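Local coordinates for protein cytochrome (Paracoccus pantotrophus, PDB 2XTS) that carries a covalently bound heme c as the SoxD cytochrome piece of the sulfane dehydrogenase SoxCD and probably passes on electrons from sulfur oxidation, at residues 80-85 with 140-145; 88-93 with 109-114. All coordinates share one frame; numbering follows the deposited sequence.

Contact 1: 80-85 with 140-145; sequences GSYWPY and LPNAEG. With HEC (heme c), chain U; GOL (glycerol), chain B.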
ATOM      1  N   GLY D  80     -30.389  -4.215  32.140  1.00  8.66           N
ATOM      2  CA  GLY D  80     -31.786  -4.087  32.520  1.00  9.27           C
ATOM      3  C   GLY D  80     -32.580  -3.074  31.719  1.00  8.36           C
ATOM      4  O   GLY D  80     -33.729  -3.304  31.406  1.00 10.31           O
ATOM      5  N   SER D  81     -31.974  -1.948  31.374  1.00  7.68           N
ATOM      6  CA  SER D  81     -32.706  -0.890  30.680  1.00  8.28           C
ATOM      7  C   SER D  81     -32.779  -1.073  29.182  1.00  7.91           C
ATOM      8  O   SER D  81     -33.628  -0.491  28.540  1.00  8.73           O
ATOM      9  CB  SER D  81     -32.098   0.482  30.969  1.00  8.73           C
ATOM     10  OG  SER D  81     -30.902   0.678  30.254  1.00  9.11           O
ATOM     11  N   TYR D  82     -31.861  -1.859  28.630  1.00  7.36           N
ATOM     12  CA  TYR D  82     -31.622  -1.881  27.182  1.00  7.49           C
ATOM     13  C   TYR D  82     -31.454  -3.248  26.521  1.00  7.05           C
ATOM     14  O   TYR D  82     -31.867  -3.413  25.374  1.00  7.54           O
ATOM     15  CB  TYR D  82     -30.431  -1.002  26.835  1.00  7.56           C
ATOM     16  CG  TYR D  82     -30.203  -0.743  25.365  1.00  7.14           C
ATOM     17  CD1 TYR D  82     -31.107  -0.003  24.631  1.00  7.45           C
ATOM     18  CD2 TYR D  82     -29.049  -1.165  24.728  1.00  6.60           C
ATOM     19  CE1 TYR D  82     -30.889   0.253  23.274  1.00  6.53           C
ATOM     20  CE2 TYR D  82     -28.820  -0.896  23.403  1.00  7.40           C
ATOM     21  CZ  TYR D  82     -29.745  -0.190  22.668  1.00  6.62           C
ATOM     22  OH  TYR D  82     -29.535   0.135  21.343  1.00  8.20           O
ATOM     23  N   TRP D  83     -30.785  -4.189  27.172  1.00  7.70           N
ATOM     24  CA  TRP D  83     -30.495  -5.435  26.444  1.00  7.42           C
ATOM     25  C   TRP D  83     -31.766  -6.228  26.183  1.00  7.66           C
ATOM     26  O   TRP D  83     -32.658  -6.283  27.030  1.00  8.45           O
ATOM     27  CB  TRP D  83     -29.511  -6.333  27.193  1.00  7.50           C
ATOM     28  CG  TRP D  83     -28.101  -5.805  27.302  1.00  7.99           C
ATOM     29  CD1 TRP D  83     -27.669  -4.496  27.331  1.00  8.53           C
ATOM     30  CD2 TRP D  83     -26.934  -6.611  27.429  1.00  7.24           C
ATOM     31  NE1 TRP D  83     -26.309  -4.464  27.474  1.00  8.46           N
ATOM     32  CE2 TRP D  83     -25.836  -5.745  27.571  1.00  6.71           C
ATOM     33  CE3 TRP D  83     -26.720  -7.988  27.476  1.00  7.78           C
ATOM     34  CZ2 TRP D  83     -24.537  -6.213  27.686  1.00  8.25           C
ATOM     35  CZ3 TRP D  83     -25.432  -8.450  27.621  1.00  8.18           C
ATOM     36  CH2 TRP D  83     -24.361  -7.563  27.726  1.00  8.24           C
ATOM     37  N   PRO D  84     -31.840  -6.896  25.034  1.00  7.75           N
ATOM     38  CA  PRO D  84     -33.058  -7.644  24.738  1.00  7.63           C
ATOM     39  C   PRO D  84     -33.136  -9.050  25.351  1.00  7.68           C
ATOM     40  O   PRO D  84     -34.243  -9.502  25.664  1.00  9.09           O
ATOM     41  CB  PRO D  84     -33.062  -7.698  23.206  1.00  8.11           C
ATOM     42  CG  PRO D  84     -31.604  -7.659  22.858  1.00  7.75           C
ATOM     43  CD  PRO D  84     -30.953  -6.766  23.863  1.00  7.47           C
ATOM     44  N   TYR D  85     -31.998  -9.744  25.461  1.00  8.34           N
ATOM     45  CA  TYR D  85     -31.976 -11.179  25.796  1.00  8.62           C
ATOM     46  C   TYR D  85     -30.974 -11.520  26.887  1.00  8.47           C
ATOM     47  O   TYR D  85     -29.839 -11.028  26.895  1.00  8.04           O
ATOM     48  CB  TYR D  85     -31.597 -12.009  24.547  1.00  9.01           C
ATOM     49  CG  TYR D  85     -32.472 -11.711  23.350  1.00  9.39           C
ATOM     50  CD1 TYR D  85     -33.844 -11.948  23.406  1.00 10.72           C
ATOM     51  CD2 TYR D  85     -31.958 -11.156  22.182  1.00  9.99           C
ATOM     52  CE1 TYR D  85     -34.677 -11.615  22.339  1.00 11.30           C
ATOM     53  CE2 TYR D  85     -32.777 -10.861  21.111  1.00 11.57           C
ATOM     54  CZ  TYR D  85     -34.121 -11.078  21.197  1.00 12.35           C
ATOM     55  OH  TYR D  85     -34.928 -10.764  20.125  1.00 16.63           O
ATOM     56  N   LEU D 140     -36.314 -10.048  29.436  1.00 11.82           N
ATOM     57  CA  LEU D 140     -35.789  -8.760  29.849  1.00 10.44           C
ATOM     58  C   LEU D 140     -36.734  -7.623  29.468  1.00 10.05           C
ATOM     59  O   LEU D 140     -37.481  -7.730  28.475  1.00 11.09           O
ATOM     60  CB  LEU D 140     -34.397  -8.522  29.238  1.00 10.34           C
ATOM     61  CG  LEU D 140     -33.287  -9.459  29.715  1.00 11.00           C
ATOM     62  CD1 LEU D 140     -31.954  -9.017  29.144  1.00 10.54           C
ATOM     63  CD2 LEU D 140     -33.245  -9.543  31.249  1.00 13.28           C
ATOM     64  N   PRO D 141     -36.672  -6.511  30.224  1.00  9.81           N
ATOM     65  CA  PRO D 141     -37.587  -5.411  29.961  1.00 10.39           C
ATOM     66  C   PRO D 141     -37.601  -4.920  28.512  1.00  9.85           C
ATOM     67  O   PRO D 141     -38.658  -4.564  27.998  1.00 10.96           O
ATOM     68  CB  PRO D 141     -37.069  -4.312  30.894  1.00 10.70           C
ATOM     69  CG  PRO D 141     -36.598  -5.073  32.081  1.00 10.95           C
ATOM     70  CD  PRO D 141     -35.939  -6.310  31.487  1.00 10.16           C
ATOM     71  N   ASN D 142     -36.429  -4.825  27.881  1.00  9.50           N
ATOM     72  CA  ASN D 142     -36.336  -4.283  26.527  1.00  8.58           C
ATOM     73  C   ASN D 142     -36.306  -5.349  25.424  1.00  9.26           C
ATOM     74  O   ASN D 142     -35.796  -5.094  24.325  1.00  9.92           O
ATOM     75  CB  ASN D 142     -35.135  -3.341  26.399  1.00  8.29           C
ATOM     76  CG  ASN D 142     -35.322  -2.296  25.337  1.00  8.18           C
ATOM     77  OD1 ASN D 142     -36.419  -1.775  25.182  1.00  9.60           O
ATOM     78  ND2 ASN D 142     -34.253  -1.921  24.662  1.00  8.06           N
ATOM     79  N   ALA D 143     -36.840  -6.536  25.714  1.00  8.85           N
ATOM     80  CA  ALA D 143     -36.922  -7.616  24.730  1.00  8.97           C
ATOM     81  C   ALA D 143     -37.524  -7.200  23.400  1.00  9.82           C
ATOM     82  O   ALA D 143     -37.137  -7.724  22.365  1.00 11.36           O
ATOM     83  CB  ALA D 143     -37.733  -8.773  25.301  1.00  9.39           C
ATOM     84  N   GLU D 144     -38.461  -6.259  23.425  1.00 11.17           N
ATOM     85  CA  GLU D 144     -39.182  -5.832  22.205  1.00 11.62           C
ATOM     86  C   GLU D 144     -38.713  -4.469  21.704  1.00 11.01           C
ATOM     87  O   GLU D 144     -39.379  -3.824  20.903  1.00 12.77           O
ATOM     88  CB  GLU D 144     -40.706  -5.838  22.429  1.00 13.25           C
ATOM     89  CG  GLU D 144     -41.266  -7.212  22.773  1.00 16.13           C
ATOM     90  CD  GLU D 144     -42.769  -7.205  23.008  1.00 21.79           C
ATOM     91  OE1 GLU D 144     -43.453  -6.252  22.569  1.00 26.23           O
ATOM     92  OE2 GLU D 144     -43.259  -8.167  23.637  1.00 27.78           O
ATOM     93  N   GLY D 145     -37.535  -4.056  22.165  1.00  9.84           N
ATOM     94  CA  GLY D 145     -37.032  -2.723  21.895  1.00  9.25           C
ATOM     95  C   GLY D 145     -36.248  -2.493  20.624  1.00  9.04           C
ATOM     96  O   GLY D 145     -35.740  -1.397  20.430  1.00  9.44           O
TER
HETATM   97 FE   HEC U 500     -16.723  -6.359  32.664  1.00  2.11          FE
HETATM   98  CHA HEC U 500     -17.992  -4.999  29.822  1.00  1.93           C
HETATM   99  CHB HEC U 500     -19.542  -8.169  33.074  1.00  1.73           C
HETATM  100  CHC HEC U 500     -15.285  -7.957  35.256  1.00  1.97           C
HETATM  101  CHD HEC U 500     -14.198  -4.139  32.614  1.00  2.08           C
HETATM  102  NA  HEC U 500     -18.420  -6.543  31.653  1.00  1.82           N
HETATM  103  C1A HEC U 500     -18.799  -5.837  30.530  1.00  2.02           C
HETATM  104  C2A HEC U 500     -20.178  -6.171  30.179  1.00  1.95           C
HETATM  105  C3A HEC U 500     -20.618  -7.055  31.090  1.00  1.90           C
HETATM  106  C4A HEC U 500     -19.513  -7.297  32.013  1.00  2.08           C
HETATM  107  CMA HEC U 500     -21.991  -7.746  31.152  1.00  2.53           C
HETATM  108  CAA HEC U 500     -20.949  -5.572  28.978  1.00  2.24           C
HETATM  109  CBA HEC U 500     -21.569  -4.216  29.327  1.00  2.61           C
HETATM  110  CGA HEC U 500     -22.396  -3.621  28.230  1.00  2.84           C
HETATM  111  O1A HEC U 500     -22.108  -3.871  27.068  1.00  2.51           O
HETATM  112  O2A HEC U 500     -23.342  -2.891  28.614  1.00  3.39           O
HETATM  113  NB  HEC U 500     -17.293  -7.810  33.883  1.00  2.23           N
HETATM  114  C1B HEC U 500     -18.488  -8.465  33.893  1.00  1.90           C
HETATM  115  C2B HEC U 500     -18.386  -9.573  34.827  1.00  1.93           C
HETATM  116  C3B HEC U 500     -17.217  -9.505  35.433  1.00  2.28           C
HETATM  117  C4B HEC U 500     -16.494  -8.418  34.846  1.00  2.32           C
HETATM  118  CMB HEC U 500     -19.614 -10.466  35.153  1.00  2.67           C
HETATM  119  CAB HEC U 500     -16.658 -10.465  36.491  1.00  2.72           C
HETATM  120  CBB HEC U 500     -16.735 -11.924  35.976  1.00  2.68           C
HETATM  121  NC  HEC U 500     -15.055  -6.108  33.742  1.00  1.86           N
HETATM  122  C1C HEC U 500     -14.629  -6.853  34.816  1.00  2.29           C
HETATM  123  C2C HEC U 500     -13.405  -6.310  35.324  1.00  2.42           C
HETATM  124  C3C HEC U 500     -13.148  -5.218  34.607  1.00  2.50           C
HETATM  125  C4C HEC U 500     -14.177  -5.076  33.605  1.00  1.73           C
HETATM  126  CMC HEC U 500     -12.642  -6.847  36.561  1.00  3.03           C
HETATM  127  CAC HEC U 500     -12.025  -4.199  34.767  1.00  3.14           C
HETATM  128  CBC HEC U 500     -10.585  -4.590  34.884  1.00  2.70           C
HETATM  129  ND  HEC U 500     -16.180  -4.880  31.442  1.00  1.84           N
HETATM  130  C1D HEC U 500     -15.036  -4.121  31.539  1.00  1.97           C
HETATM  131  C2D HEC U 500     -14.862  -3.277  30.407  1.00  2.36           C
HETATM  132  C3D HEC U 500     -16.012  -3.563  29.555  1.00  2.27           C
HETATM  133  C4D HEC U 500     -16.796  -4.515  30.256  1.00  1.91           C
HETATM  134  CMD HEC U 500     -13.743  -2.309  30.054  1.00  2.87           C
HETATM  135  CAD HEC U 500     -16.278  -2.946  28.193  1.00  2.20           C
HETATM  136  CBD HEC U 500     -15.628  -3.818  27.117  1.00  2.41           C
HETATM  137  CGD HEC U 500     -15.828  -3.293  25.734  1.00  2.24           C
HETATM  138  O1D HEC U 500     -16.647  -2.372  25.531  1.00  3.28           O
HETATM  139  O2D HEC U 500     -15.261  -3.906  24.799  1.00  2.97           O
HETATM  140  C1  GOL B1234     -36.581   0.042  29.770  1.00  5.82           C
HETATM  141  O1  GOL B1234     -35.583   1.023  29.800  1.00  4.54           O
HETATM  142  C2  GOL B1234     -37.146  -0.009  28.373  1.00  6.23           C
HETATM  143  O2  GOL B1234     -37.821   1.203  28.100  1.00  7.30           O
HETATM  144  C3  GOL B1234     -38.104  -1.178  28.216  1.00  6.42           C
HETATM  145  O3  GOL B1234     -38.512  -1.285  26.873  1.00  7.21           O
HETATM  146  O   HOH W   1     -33.915  -5.036  29.085  1.00  9.29           O
HETATM  147  O   HOH W   2     -35.724 -11.373  26.858  1.00 13.14           O
HETATM  148  O   HOH W   3     -37.629 -10.144  21.175  1.00 21.90           O
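Asn142 reaches the backbone of Tyr82 through its amide: ND2 donates to Tyr82 O at 2.9 Å, nearly straight with 170° at the hydrogen. The acceptor lies in the amide plane of Asn142, while the nitrogen stands 30° out of the carbonyl plane. With CG anti to the backbone N (chi1 -153°), the amide extends toward this carbonyl, and its oxygen OD1 turns to glycerol O3, probably a crystallisation additive. The CD1 branch of Leu140 fits against Trp83 O and the backbone of Tyr85, 3.5 Å from Tyr85 C. CB, CG and CD of Pro141 gather round Gly80 O, CG at 3.4 Å. Ala143 CA makes a CA-H...O contact with Pro84 O at 3.4 Å. Three waters extend the polar network: one accepts from Asn142 N and lies within hydrogen-bonding distance of Gly80 O and Trp83 O, with more acceptors in reach than protons; another joins Leu140 N to Pro84 O, a third Ala143 O to Tyr85 OH. Behind them, a type I turn from Leu140 to Ala143, with Ala143 N bonded to Leu140 O, shapes the loop. Trp83 directs its indole edge to the heme propionate, CZ2 lying 3.4 Å from heme CGA, and Tyr82 OH bonds Thr247 of the Sulfite dehydrogenase chain. The loop thus meets the backbone carbonyls of a heme-contacting segment through one side-chain hydrogen bond, bridging waters and close carbon packing.

Contact 2: 88-93 with 109-114; sequences TVYDYV and DTYAIT. With HEC (heme c), chain U.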
ATOM      1  N   THR D  88     -27.367 -13.266  25.917  1.00  7.17           N
ATOM      2  CA  THR D  88     -26.193 -12.447  25.646  1.00  7.21           C
ATOM      3  C   THR D  88     -25.381 -12.226  26.915  1.00  7.35           C
ATOM      4  O   THR D  88     -24.156 -12.148  26.877  1.00  7.83           O
ATOM      5  CB  THR D  88     -26.619 -11.110  25.062  1.00  7.33           C
ATOM      6  OG1 THR D  88     -27.645 -11.317  24.081  1.00  8.16           O
ATOM      7  CG2 THR D  88     -25.443 -10.349  24.477  1.00  8.62           C
ATOM      8  N   VAL D  89     -26.074 -12.069  28.038  1.00  7.63           N
ATOM      9  CA  VAL D  89     -25.395 -11.838  29.313  1.00  7.90           C
ATOM     10  C   VAL D  89     -24.516 -13.041  29.668  1.00  7.74           C
ATOM     11  O   VAL D  89     -23.330 -12.924  29.937  1.00  8.25           O
ATOM     12  CB  VAL D  89     -26.380 -11.584  30.451  1.00  7.81           C
ATOM     13  CG1 VAL D  89     -25.639 -11.286  31.756  1.00  9.29           C
ATOM     14  CG2 VAL D  89     -27.322 -10.409  30.098  1.00  8.63           C
ATOM     15  N   TYR D  90     -25.126 -14.213  29.647  1.00  7.83           N
ATOM     16  CA  TYR D  90     -24.405 -15.417  29.946  1.00  7.06           C
ATOM     17  C   TYR D  90     -23.202 -15.567  29.036  1.00  6.95           C
ATOM     18  O   TYR D  90     -22.074 -15.824  29.464  1.00  7.37           O
ATOM     19  CB  TYR D  90     -25.360 -16.632  29.804  1.00  7.42           C
ATOM     20  CG  TYR D  90     -24.682 -17.904  30.229  1.00  8.79           C
ATOM     21  CD1 TYR D  90     -23.737 -18.510  29.410  1.00 11.57           C
ATOM     22  CD2 TYR D  90     -24.958 -18.490  31.465  1.00 11.82           C
ATOM     23  CE1 TYR D  90     -23.069 -19.665  29.812  1.00 13.83           C
ATOM     24  CE2 TYR D  90     -24.302 -19.643  31.862  1.00 13.93           C
ATOM     25  CZ  TYR D  90     -23.350 -20.210  31.042  1.00 13.84           C
ATOM     26  OH  TYR D  90     -22.710 -21.358  31.432  1.00 21.35           O
ATOM     27  N   ASP D  91     -23.474 -15.484  27.748  1.00  7.24           N
ATOM     28  CA  ASP D  91     -22.460 -15.766  26.749  1.00  7.04           C
ATOM     29  C   ASP D  91     -21.275 -14.819  26.828  1.00  6.79           C
ATOM     30  O   ASP D  91     -20.141 -15.257  26.847  1.00  7.47           O
ATOM     31  CB  ASP D  91     -23.180 -15.720  25.392  1.00  7.47           C
ATOM     32  CG  ASP D  91     -22.342 -16.153  24.214  1.00  8.72           C
ATOM     33  OD1 ASP D  91     -21.151 -16.478  24.372  1.00 10.91           O
ATOM     34  OD2 ASP D  91     -22.921 -16.150  23.101  1.00  9.35           O
ATOM     35  N   TYR D  92     -21.556 -13.527  26.847  1.00  6.87           N
ATOM     36  CA  TYR D  92     -20.511 -12.541  26.868  1.00  6.37           C
ATOM     37  C   TYR D  92     -19.675 -12.679  28.153  1.00  7.11           C
ATOM     38  O   TYR D  92     -18.444 -12.614  28.114  1.00  7.06           O
ATOM     39  CB  TYR D  92     -21.099 -11.129  26.751  1.00  7.05           C
ATOM     40  CG  TYR D  92     -20.055 -10.033  26.762  1.00  6.13           C
ATOM     41  CD1 TYR D  92     -19.212  -9.816  25.655  1.00  6.07           C
ATOM     42  CD2 TYR D  92     -19.835  -9.257  27.887  1.00  6.40           C
ATOM     43  CE1 TYR D  92     -18.241  -8.820  25.678  1.00  6.42           C
ATOM     44  CE2 TYR D  92     -18.878  -8.272  27.875  1.00  6.72           C
ATOM     45  CZ  TYR D  92     -18.078  -8.060  26.775  1.00  6.20           C
ATOM     46  OH  TYR D  92     -17.155  -7.048  26.832  1.00  7.70           O
ATOM     47  N   VAL D  93     -20.337 -12.815  29.304  1.00  6.88           N
ATOM     48  CA  VAL D  93     -19.603 -12.952  30.559  1.00  8.00           C
ATOM     49  C   VAL D  93     -18.692 -14.176  30.508  1.00  7.56           C
ATOM     50  O   VAL D  93     -17.521 -14.124  30.876  1.00  7.58           O
ATOM     51  CB  VAL D  93     -20.563 -12.997  31.772  1.00  8.24           C
ATOM     52  CG1 VAL D  93     -19.835 -13.456  33.017  1.00 10.80           C
ATOM     53  CG2 VAL D  93     -21.213 -11.634  32.000  1.00 10.40           C
ATOM     54  N   ASP D 109     -20.600 -20.917  37.714  1.00  9.63           N
ATOM     55  CA  ASP D 109     -20.227 -19.556  38.085  1.00  9.28           C
ATOM     56  C   ASP D 109     -20.976 -18.535  37.222  1.00  8.86           C
ATOM     57  O   ASP D 109     -21.407 -17.487  37.694  1.00  9.54           O
ATOM     58  CB  ASP D 109     -18.740 -19.268  37.831  1.00  9.95           C
ATOM     59  CG  ASP D 109     -17.794 -19.977  38.755  1.00 12.44           C
ATOM     60  OD1 ASP D 109     -18.206 -20.480  39.828  1.00 13.97           O
ATOM     61  OD2 ASP D 109     -16.591 -20.032  38.376  1.00 14.75           O
ATOM     62  N   THR D 110     -21.093 -18.841  35.933  1.00  8.83           N
ATOM     63  CA  THR D 110     -21.726 -17.916  34.992  1.00  8.73           C
ATOM     64  C   THR D 110     -23.221 -17.832  35.227  1.00  8.75           C
ATOM     65  O   THR D 110     -23.813 -16.765  35.197  1.00  8.32           O
ATOM     66  CB  THR D 110     -21.366 -18.269  33.531  1.00  9.08           C
ATOM     67  OG1 THR D 110     -19.939 -18.357  33.390  1.00 10.83           O
ATOM     68  CG2 THR D 110     -21.875 -17.197  32.580  1.00  9.05           C
ATOM     69  N   TYR D 111     -23.850 -18.956  35.512  1.00  8.93           N
ATOM     70  CA  TYR D 111     -25.262 -18.903  35.918  1.00  9.15           C
ATOM     71  C   TYR D 111     -25.468 -18.066  37.166  1.00  9.04           C
ATOM     72  O   TYR D 111     -26.400 -17.274  37.249  1.00  8.71           O
ATOM     73  CB  TYR D 111     -25.861 -20.295  36.149  1.00  9.59           C
ATOM     74  CG  TYR D 111     -26.234 -21.053  34.891  1.00  9.55           C
ATOM     75  CD1 TYR D 111     -27.199 -20.567  34.008  1.00 11.64           C
ATOM     76  CD2 TYR D 111     -25.607 -22.248  34.572  1.00  8.64           C
ATOM     77  CE1 TYR D 111     -27.543 -21.287  32.866  1.00 12.46           C
ATOM     78  CE2 TYR D 111     -25.927 -22.957  33.435  1.00  9.98           C
ATOM     79  CZ  TYR D 111     -26.890 -22.473  32.584  1.00  9.86           C
ATOM     80  OH  TYR D 111     -27.199 -23.184  31.449  1.00 12.88           O
ATOM     81  N   ALA D 112     -24.609 -18.273  38.164  1.00  9.11           N
ATOM     82  CA  ALA D 112     -24.703 -17.503  39.416  1.00  8.92           C
ATOM     83  C   ALA D 112     -24.531 -16.003  39.177  1.00  8.35           C
ATOM     84  O   ALA D 112     -25.303 -15.188  39.685  1.00  8.95           O
ATOM     85  CB  ALA D 112     -23.693 -17.993  40.428  1.00  9.87           C
ATOM     86  N   ILE D 113     -23.509 -15.636  38.412  1.00  8.43           N
ATOM     87  CA  ILE D 113     -23.272 -14.227  38.132  1.00  8.62           C
ATOM     88  C   ILE D 113     -24.453 -13.632  37.368  1.00  8.57           C
ATOM     89  O   ILE D 113     -24.872 -12.512  37.620  1.00  9.29           O
ATOM     90  CB  ILE D 113     -21.943 -14.019  37.354  1.00  9.09           C
ATOM     91  CG1 ILE D 113     -20.765 -14.217  38.322  1.00 10.32           C
ATOM     92  CG2 ILE D 113     -21.897 -12.645  36.669  1.00 10.39           C
ATOM     93  CD1 ILE D 113     -19.457 -14.361  37.624  1.00 14.08           C
ATOM     94  N   THR D 114     -24.985 -14.381  36.408  1.00  8.35           N
ATOM     95  CA  THR D 114     -26.129 -13.910  35.640  1.00  8.29           C
ATOM     96  C   THR D 114     -27.337 -13.711  36.562  1.00  8.57           C
ATOM     97  O   THR D 114     -28.028 -12.714  36.457  1.00  9.49           O
ATOM     98  CB  THR D 114     -26.440 -14.852  34.453  1.00  8.59           C
ATOM     99  OG1 THR D 114     -25.298 -14.935  33.597  1.00  9.58           O
ATOM    100  CG2 THR D 114     -27.578 -14.339  33.619  1.00  9.13           C
TER
HETATM  101 FE   HEC U 500     -16.723  -6.359  32.664  1.00  2.11          FE
HETATM  102  CHA HEC U 500     -17.992  -4.999  29.822  1.00  1.93           C
HETATM  103  CHB HEC U 500     -19.542  -8.169  33.074  1.00  1.73           C
HETATM  104  CHC HEC U 500     -15.285  -7.957  35.256  1.00  1.97           C
HETATM  105  CHD HEC U 500     -14.198  -4.139  32.614  1.00  2.08           C
HETATM  106  NA  HEC U 500     -18.420  -6.543  31.653  1.00  1.82           N
HETATM  107  C1A HEC U 500     -18.799  -5.837  30.530  1.00  2.02           C
HETATM  108  C2A HEC U 500     -20.178  -6.171  30.179  1.00  1.95           C
HETATM  109  C3A HEC U 500     -20.618  -7.055  31.090  1.00  1.90           C
HETATM  110  C4A HEC U 500     -19.513  -7.297  32.013  1.00  2.08           C
HETATM  111  CMA HEC U 500     -21.991  -7.746  31.152  1.00  2.53           C
HETATM  112  CAA HEC U 500     -20.949  -5.572  28.978  1.00  2.24           C
HETATM  113  CBA HEC U 500     -21.569  -4.216  29.327  1.00  2.61           C
HETATM  114  CGA HEC U 500     -22.396  -3.621  28.230  1.00  2.84           C
HETATM  115  O1A HEC U 500     -22.108  -3.871  27.068  1.00  2.51           O
HETATM  116  O2A HEC U 500     -23.342  -2.891  28.614  1.00  3.39           O
HETATM  117  NB  HEC U 500     -17.293  -7.810  33.883  1.00  2.23           N
HETATM  118  C1B HEC U 500     -18.488  -8.465  33.893  1.00  1.90           C
HETATM  119  C2B HEC U 500     -18.386  -9.573  34.827  1.00  1.93           C
HETATM  120  C3B HEC U 500     -17.217  -9.505  35.433  1.00  2.28           C
HETATM  121  C4B HEC U 500     -16.494  -8.418  34.846  1.00  2.32           C
HETATM  122  CMB HEC U 500     -19.614 -10.466  35.153  1.00  2.67           C
HETATM  123  CAB HEC U 500     -16.658 -10.465  36.491  1.00  2.72           C
HETATM  124  CBB HEC U 500     -16.735 -11.924  35.976  1.00  2.68           C
HETATM  125  NC  HEC U 500     -15.055  -6.108  33.742  1.00  1.86           N
HETATM  126  C1C HEC U 500     -14.629  -6.853  34.816  1.00  2.29           C
HETATM  127  C2C HEC U 500     -13.405  -6.310  35.324  1.00  2.42           C
HETATM  128  C3C HEC U 500     -13.148  -5.218  34.607  1.00  2.50           C
HETATM  129  C4C HEC U 500     -14.177  -5.076  33.605  1.00  1.73           C
HETATM  130  CMC HEC U 500     -12.642  -6.847  36.561  1.00  3.03           C
HETATM  131  CAC HEC U 500     -12.025  -4.199  34.767  1.00  3.14           C
HETATM  132  CBC HEC U 500     -10.585  -4.590  34.884  1.00  2.70           C
HETATM  133  ND  HEC U 500     -16.180  -4.880  31.442  1.00  1.84           N
HETATM  134  C1D HEC U 500     -15.036  -4.121  31.539  1.00  1.97           C
HETATM  135  C2D HEC U 500     -14.862  -3.277  30.407  1.00  2.36           C
HETATM  136  C3D HEC U 500     -16.012  -3.563  29.555  1.00  2.27           C
HETATM  137  C4D HEC U 500     -16.796  -4.515  30.256  1.00  1.91           C
HETATM  138  CMD HEC U 500     -13.743  -2.309  30.054  1.00  2.87           C
HETATM  139  CAD HEC U 500     -16.278  -2.946  28.193  1.00  2.20           C
HETATM  140  CBD HEC U 500     -15.628  -3.818  27.117  1.00  2.41           C
HETATM  141  CGD HEC U 500     -15.828  -3.293  25.734  1.00  2.24           C
HETATM  142  O1D HEC U 500     -16.647  -2.372  25.531  1.00  3.28           O
HETATM  143  O2D HEC U 500     -15.261  -3.906  24.799  1.00  2.97           O
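Tyr90 packs its ring against Thr110 with a face and against Tyr111 with an edge. The methyl CG2 of Thr110 sits over the ring centre, 3.5 Å from the centroid, a well-centred CH-pi contact. Toward Tyr111 the same ring points its CE2 edge, which lies above the middle of the Tyr111 face; with centroids 4.8 Å apart and planes at 56°, this is a tilted edge-to-face pair. A chi1 of -175° swings the Tyr90 ring away from its own N, across to helix 107-120. Thr114 turns its hydroxyl back to its own helix, OG1 donating to Thr110 O at 2.8 Å, and its CG2 meets Val89 CG1. Val93 CG1 and Ile113 CG2 approach each other at 4.3 Å, and both side chains also touch the heme methyl CMB. Tyr92, on another side of helix 86-96, brings CE2 to 3.4 Å from heme C2A. The short helix axes pass 9.5 Å apart at 130°, so the helices run roughly antiparallel but strongly inclined. Such apolar packing of two helices that also line the heme pocket is in keeping with the class I cytochrome c fold.

In the fold
From the N terminus, helix 35-45 and the covalent attachment and axial ligation of the heme at Cys46 and His50 come before either contact. The chain then reaches 80-85 and continues directly into helix 86-96, whose 88-93 portion packs on 109-114. Contact 2 closes a short loop of 15 residues, which includes the axial ligand Met97. Contact 1 closes a wider loop of 54 residues, with contact 2 nested inside it, and brings the region after strand 129-131 back onto 80-85. Their centres are 16 Å apart, yet Trp83 packs on Thr88 and Val89, joining the outer loop to the helical heme pocket; both contacts touch the heme.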